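Local coordinates for C2 domain protein (Scophthalmus maximus, PDB 3W56) that binds calcium ions through a C2 domain, a fold that often docks onto phospholipid membranes, and may take part in pore formation, at residues A[24-29]-A[71-76]; A[105-110]-A[125-130]. All coordinates share one frame; numbering follows the deposited sequence.

Contacts 1 and 2 lie in one antiparallel four-stranded sheet of the C2 beta-sandwich, in the order 73-78, 22-32, 122-130, 109-116. Contact 1 (24-29 with 71-76) joins one outermost strand to its inner neighbour; contact 2 (105-110 with 125-130) does the same at the other margin, within a hairpin. Their centres are about 10 Å apart, and both segments of contact 1 precede those of contact 2 in the chain. Strands 22-32 and 122-130 pair between them: Arg25 O lies 2.9 Å from Thr128 N, probably hydrogen-bonded. The two contacts thus tie both margins of the sheet to its central pair, so that all four strands are joined; contact 2 is away from the calcium sites.

Contact 1 (A[24-29]-A[71-76]); sequences LRLYNL and EEFSHF
Glu71 O lies 4.3 Å from Leu29 CD1, while Glu71 OE2 is hydrogen-bonded to Ser59 OG. Glu72 makes the salt bridge: Arg25 comes side-on, NE at 3.0 Å and NH1 at 2.9 Å from the same oxygen, Glu72 OE2. Both nitrogens approach from one face of the carboxylate, whose plane is turned 46° from the guanidinium. With CG anti to the backbone N (chi1 179°) and an extended chain, Arg25 lays its guanidinium over the Tyr27 ring, NH2 3.5 Å above the plane. A leucine in its place would probably leave the Glu72 carboxylate without its countercharge and strip this cover from Tyr27. Phe73 forms a hydrogen-bonded pair with Leu26, whose N is 2.8 Å from Phe73 O; the edge of the Phe73 ring meets Leu29, Phe73 CE2 lying 3.8 Å from Leu29 CD1. Ser74 sits opposite Arg25 in a non-hydrogen-bonded pair, OG donating weakly to Leu24 O and also bonded to Gln23. His75 pairs with Leu24, Leu24 N to His75 O 2.8 Å. Leu24, Leu26, Phe73 and His75 face strand 44-50 of the other sheet, touching Val48 and Cys50, and strand 122-130 flanks 24-29 on its other edge.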
# COMPACT_ATOMS: atom_id res chain seq x y z
N LEU A 24 10.27 2.16 -9.75
CA LEU A 24 8.90 2.23 -9.27
C LEU A 24 8.84 3.25 -8.13
O LEU A 24 9.62 3.17 -7.18
CB LEU A 24 8.43 0.85 -8.78
CG LEU A 24 7.03 0.90 -8.18
CD1 LEU A 24 5.99 1.14 -9.29
CD2 LEU A 24 6.78 -0.45 -7.42
N ARG A 25 7.88 4.19 -8.23
CA ARG A 25 7.53 5.07 -7.12
C ARG A 25 6.05 4.85 -6.72
O ARG A 25 5.15 4.90 -7.56
CB ARG A 25 7.81 6.53 -7.47
CG ARG A 25 7.43 7.46 -6.34
CD ARG A 25 7.37 8.84 -6.92
NE ARG A 25 6.89 9.77 -5.92
CZ ARG A 25 6.22 10.84 -6.23
NH1 ARG A 25 5.84 11.67 -5.27
NH2 ARG A 25 5.95 11.07 -7.53
N LEU A 26 5.88 4.45 -5.47
CA LEU A 26 4.52 4.21 -4.93
C LEU A 26 4.26 5.37 -4.00
O LEU A 26 5.14 5.73 -3.17
CB LEU A 26 4.49 2.92 -4.20
CG LEU A 26 3.18 2.66 -3.41
CD1 LEU A 26 2.02 2.40 -4.40
CD2 LEU A 26 3.40 1.51 -2.55
N TYR A 27 3.10 6.01 -4.09
CA TYR A 27 2.88 7.25 -3.34
C TYR A 27 1.43 7.55 -3.25
O TYR A 27 0.60 6.81 -3.84
CB TYR A 27 3.67 8.41 -3.95
CG TYR A 27 3.38 8.72 -5.43
CD1 TYR A 27 2.71 9.90 -5.82
CD2 TYR A 27 3.83 7.88 -6.40
CE1 TYR A 27 2.46 10.21 -7.22
CE2 TYR A 27 3.63 8.13 -7.79
CZ TYR A 27 2.93 9.30 -8.19
OH TYR A 27 2.77 9.57 -9.51
N ASN A 28 1.11 8.59 -2.48
CA ASN A 28 -0.30 9.02 -2.27
C ASN A 28 -1.19 7.92 -1.73
O ASN A 28 -2.37 7.83 -2.10
CB ASN A 28 -0.92 9.72 -3.53
CG ASN A 28 -0.16 11.02 -3.89
OD1 ASN A 28 0.75 11.46 -3.10
ND2 ASN A 28 -0.39 11.54 -5.08
N LEU A 29 -0.67 7.11 -0.80
CA LEU A 29 -1.45 6.15 -0.07
C LEU A 29 -2.46 6.79 0.88
O LEU A 29 -2.16 7.65 1.71
CB LEU A 29 -0.52 5.21 0.70
CG LEU A 29 0.48 4.47 -0.13
CD1 LEU A 29 1.55 3.97 0.94
CD2 LEU A 29 -0.23 3.34 -0.69
N GLU A 71 4.54 8.64 3.52
CA GLU A 71 5.51 7.70 2.96
C GLU A 71 5.36 7.45 1.49
O GLU A 71 4.24 7.31 0.93
CB GLU A 71 5.68 6.42 3.75
CG GLU A 71 6.13 6.57 5.15
CD GLU A 71 5.05 6.77 6.17
OE1 GLU A 71 3.86 7.17 5.87
OE2 GLU A 71 5.37 6.50 7.33
N GLU A 72 6.49 7.47 0.80
CA GLU A 72 6.60 7.04 -0.55
C GLU A 72 7.65 5.92 -0.57
O GLU A 72 8.53 5.86 0.34
CB GLU A 72 6.92 8.20 -1.46
CG GLU A 72 6.06 9.44 -1.14
CD GLU A 72 6.18 10.50 -2.18
OE1 GLU A 72 5.25 11.36 -2.12
OE2 GLU A 72 7.14 10.46 -3.01
N PHE A 73 7.54 5.05 -1.56
CA PHE A 73 8.40 3.88 -1.66
C PHE A 73 8.95 3.84 -3.05
O PHE A 73 8.22 3.97 -4.05
CB PHE A 73 7.60 2.58 -1.34
CG PHE A 73 7.00 2.57 0.05
CD1 PHE A 73 7.74 2.03 1.12
CD2 PHE A 73 5.73 3.14 0.32
CE1 PHE A 73 7.26 2.00 2.39
CE2 PHE A 73 5.23 3.10 1.62
CZ PHE A 73 6.00 2.56 2.68
N SER A 74 10.27 3.66 -3.16
CA SER A 74 10.80 3.56 -4.48
C SER A 74 11.62 2.26 -4.53
O SER A 74 12.21 1.78 -3.52
CB SER A 74 11.61 4.83 -4.89
OG SER A 74 10.82 5.85 -5.58
N HIS A 75 11.56 1.66 -5.71
CA HIS A 75 12.37 0.45 -6.01
C HIS A 75 13.07 0.71 -7.33
O HIS A 75 12.48 1.01 -8.40
CB HIS A 75 11.50 -0.80 -6.06
CG HIS A 75 12.30 -2.08 -6.22
ND1 HIS A 75 13.51 -2.29 -5.57
CD2 HIS A 75 12.05 -3.21 -6.92
CE1 HIS A 75 13.97 -3.49 -5.88
NE2 HIS A 75 13.09 -4.09 -6.67
N PHE A 76 14.41 0.57 -7.31
CA PHE A 76 15.11 1.00 -8.54
C PHE A 76 15.50 -0.16 -9.47
O PHE A 76 16.16 0.08 -10.47
CB PHE A 76 16.32 1.87 -8.19
CG PHE A 76 15.93 3.17 -7.59
CD1 PHE A 76 15.68 4.26 -8.40
CD2 PHE A 76 15.78 3.27 -6.20
CE1 PHE A 76 15.30 5.46 -7.83
CE2 PHE A 76 15.38 4.46 -5.61
CZ PHE A 76 15.15 5.57 -6.45
O HOH W 1 2.80 10.41 -1.16
O HOH W 2 1.85 7.90 0.63

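Contact 2 (A[105-110]-A[125-130]); sequences QIKVGT and YMYTLS
Gly109 and Leu129 form the hydrogen-bonded pair that starts the hairpin ladder: Gly109 N to Leu129 O is 2.9 Å and nearly straight (167°), and Leu129 N returns a bond to Gly109 O. At the backbone angles of Gly109 a side chain would jam against the preceding carbonyl oxygen. Thr110 and Thr128 are the adjoining non-hydrogen-bonded pair.

Two polar side-chain bonds add to this ladder. The threonine hydroxyls meet at 2.6 Å, OG1 of Thr110 to OG1 of Thr128, and the Thr128 oxygen is also bonded to Tyr27 OH. With CG between the backbone N and the carbonyl carbon (chi1 79°), the Tyr127 ring is carried across to the loop, where Tyr127 OH accepts from Lys107 N at 3.0 Å.

Apolar contacts lie on both faces. Ile106 CG2 lies over one face of the Tyr127 ring, offset toward the rim, with Ile106 CB 3.8 Å from Tyr127 CE1. Ile106 CD1 meets Leu129 CD1 at 3.8 Å, the two side chains crossing at about a right angle. On the face of the threonines, Met126 CE touches Thr110 CG2 at 3.6 Å.

The chemistry is thus divided: two backbone bonds set the register, the tyrosine hydroxyl ties down the loop leading into strand 109-116, and loop residue Ile106 packs on the buried face formed by Tyr127 and Leu129, on the opposite side of the sheet from the more polar threonines.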
# COMPACT_ATOMS: atom_id res chain seq x y z
N GLN A 105 -0.14 -5.96 -11.72
CA GLN A 105 1.05 -5.92 -12.56
C GLN A 105 1.33 -4.47 -12.92
O GLN A 105 0.46 -3.75 -13.39
CB GLN A 105 0.86 -6.74 -13.82
CG GLN A 105 1.47 -8.15 -13.76
CD GLN A 105 1.06 -9.01 -14.95
OE1 GLN A 105 0.09 -8.69 -15.68
NE2 GLN A 105 1.80 -10.09 -15.18
N ILE A 106 2.57 -4.03 -12.68
CA ILE A 106 2.88 -2.64 -12.96
C ILE A 106 3.25 -2.39 -14.42
O ILE A 106 3.88 -3.22 -15.08
CB ILE A 106 3.98 -2.14 -12.04
CG1 ILE A 106 5.22 -3.02 -12.27
CG2 ILE A 106 3.53 -2.30 -10.61
CD1 ILE A 106 6.50 -2.47 -11.61
N LYS A 107 2.79 -1.25 -14.91
CA LYS A 107 2.88 -0.84 -16.30
C LYS A 107 3.58 0.50 -16.35
O LYS A 107 3.42 1.34 -15.44
CB LYS A 107 1.49 -0.72 -16.90
CG LYS A 107 0.70 -1.96 -16.68
CD LYS A 107 1.19 -3.11 -17.53
CE LYS A 107 0.59 -4.39 -16.93
NZ LYS A 107 0.22 -5.42 -17.96
N VAL A 108 4.36 0.72 -17.40
CA VAL A 108 5.06 2.01 -17.52
C VAL A 108 4.03 3.15 -17.43
O VAL A 108 2.88 3.01 -17.83
CB VAL A 108 5.83 2.13 -18.86
CG1 VAL A 108 6.64 3.41 -18.91
CG2 VAL A 108 6.75 0.93 -19.03
N GLY A 109 4.47 4.28 -16.89
CA GLY A 109 3.61 5.44 -16.76
C GLY A 109 3.12 5.71 -15.35
O GLY A 109 3.58 5.12 -14.38
N THR A 110 2.17 6.63 -15.24
CA THR A 110 1.65 7.02 -13.94
C THR A 110 0.19 6.57 -13.85
O THR A 110 -0.61 6.79 -14.77
CB THR A 110 1.81 8.53 -13.72
OG1 THR A 110 3.21 8.81 -13.60
CG2 THR A 110 1.13 8.99 -12.42
N TYR A 125 -4.13 4.68 -4.16
CA TYR A 125 -2.67 4.86 -4.28
C TYR A 125 -2.35 5.22 -5.70
O TYR A 125 -3.15 5.06 -6.65
CB TYR A 125 -1.95 3.59 -3.85
CG TYR A 125 -2.24 2.37 -4.73
CD1 TYR A 125 -1.34 2.01 -5.77
CD2 TYR A 125 -3.38 1.58 -4.52
CE1 TYR A 125 -1.54 0.90 -6.53
CE2 TYR A 125 -3.61 0.42 -5.33
CZ TYR A 125 -2.67 0.10 -6.34
OH TYR A 125 -2.82 -1.03 -7.14
N MET A 126 -1.13 5.69 -5.90
CA MET A 126 -0.66 6.04 -7.20
C MET A 126 0.67 5.33 -7.33
O MET A 126 1.37 5.07 -6.34
CB MET A 126 -0.45 7.54 -7.37
CG MET A 126 -1.77 8.21 -7.50
SD MET A 126 -1.53 9.93 -7.90
CE MET A 126 -0.72 9.84 -9.50
N TYR A 127 1.00 5.02 -8.57
CA TYR A 127 2.42 4.67 -8.80
C TYR A 127 2.87 5.17 -10.12
O TYR A 127 2.09 5.38 -11.05
CB TYR A 127 2.65 3.15 -8.65
CG TYR A 127 2.22 2.36 -9.86
CD1 TYR A 127 3.09 2.15 -10.94
CD2 TYR A 127 0.93 1.83 -9.93
CE1 TYR A 127 2.65 1.40 -12.07
CE2 TYR A 127 0.50 1.10 -11.02
CZ TYR A 127 1.37 0.90 -12.08
OH TYR A 127 0.87 0.17 -13.16
N THR A 128 4.17 5.41 -10.21
CA THR A 128 4.84 5.77 -11.45
C THR A 128 5.95 4.75 -11.75
O THR A 128 6.81 4.51 -10.89
CB THR A 128 5.42 7.20 -11.35
OG1 THR A 128 4.34 8.15 -11.35
CG2 THR A 128 6.27 7.49 -12.58
N LEU A 129 5.90 4.13 -12.94
CA LEU A 129 6.99 3.28 -13.40
C LEU A 129 7.66 3.99 -14.58
O LEU A 129 7.04 4.27 -15.62
CB LEU A 129 6.49 1.90 -13.79
CG LEU A 129 7.57 0.90 -14.25
CD1 LEU A 129 8.45 0.47 -13.12
CD2 LEU A 129 6.76 -0.28 -14.78
N SER A 130 8.94 4.27 -14.38
CA SER A 130 9.65 5.16 -15.26
C SER A 130 11.03 4.60 -15.58
O SER A 130 11.61 3.80 -14.81
CB SER A 130 9.84 6.52 -14.57
OG SER A 130 10.59 6.31 -13.37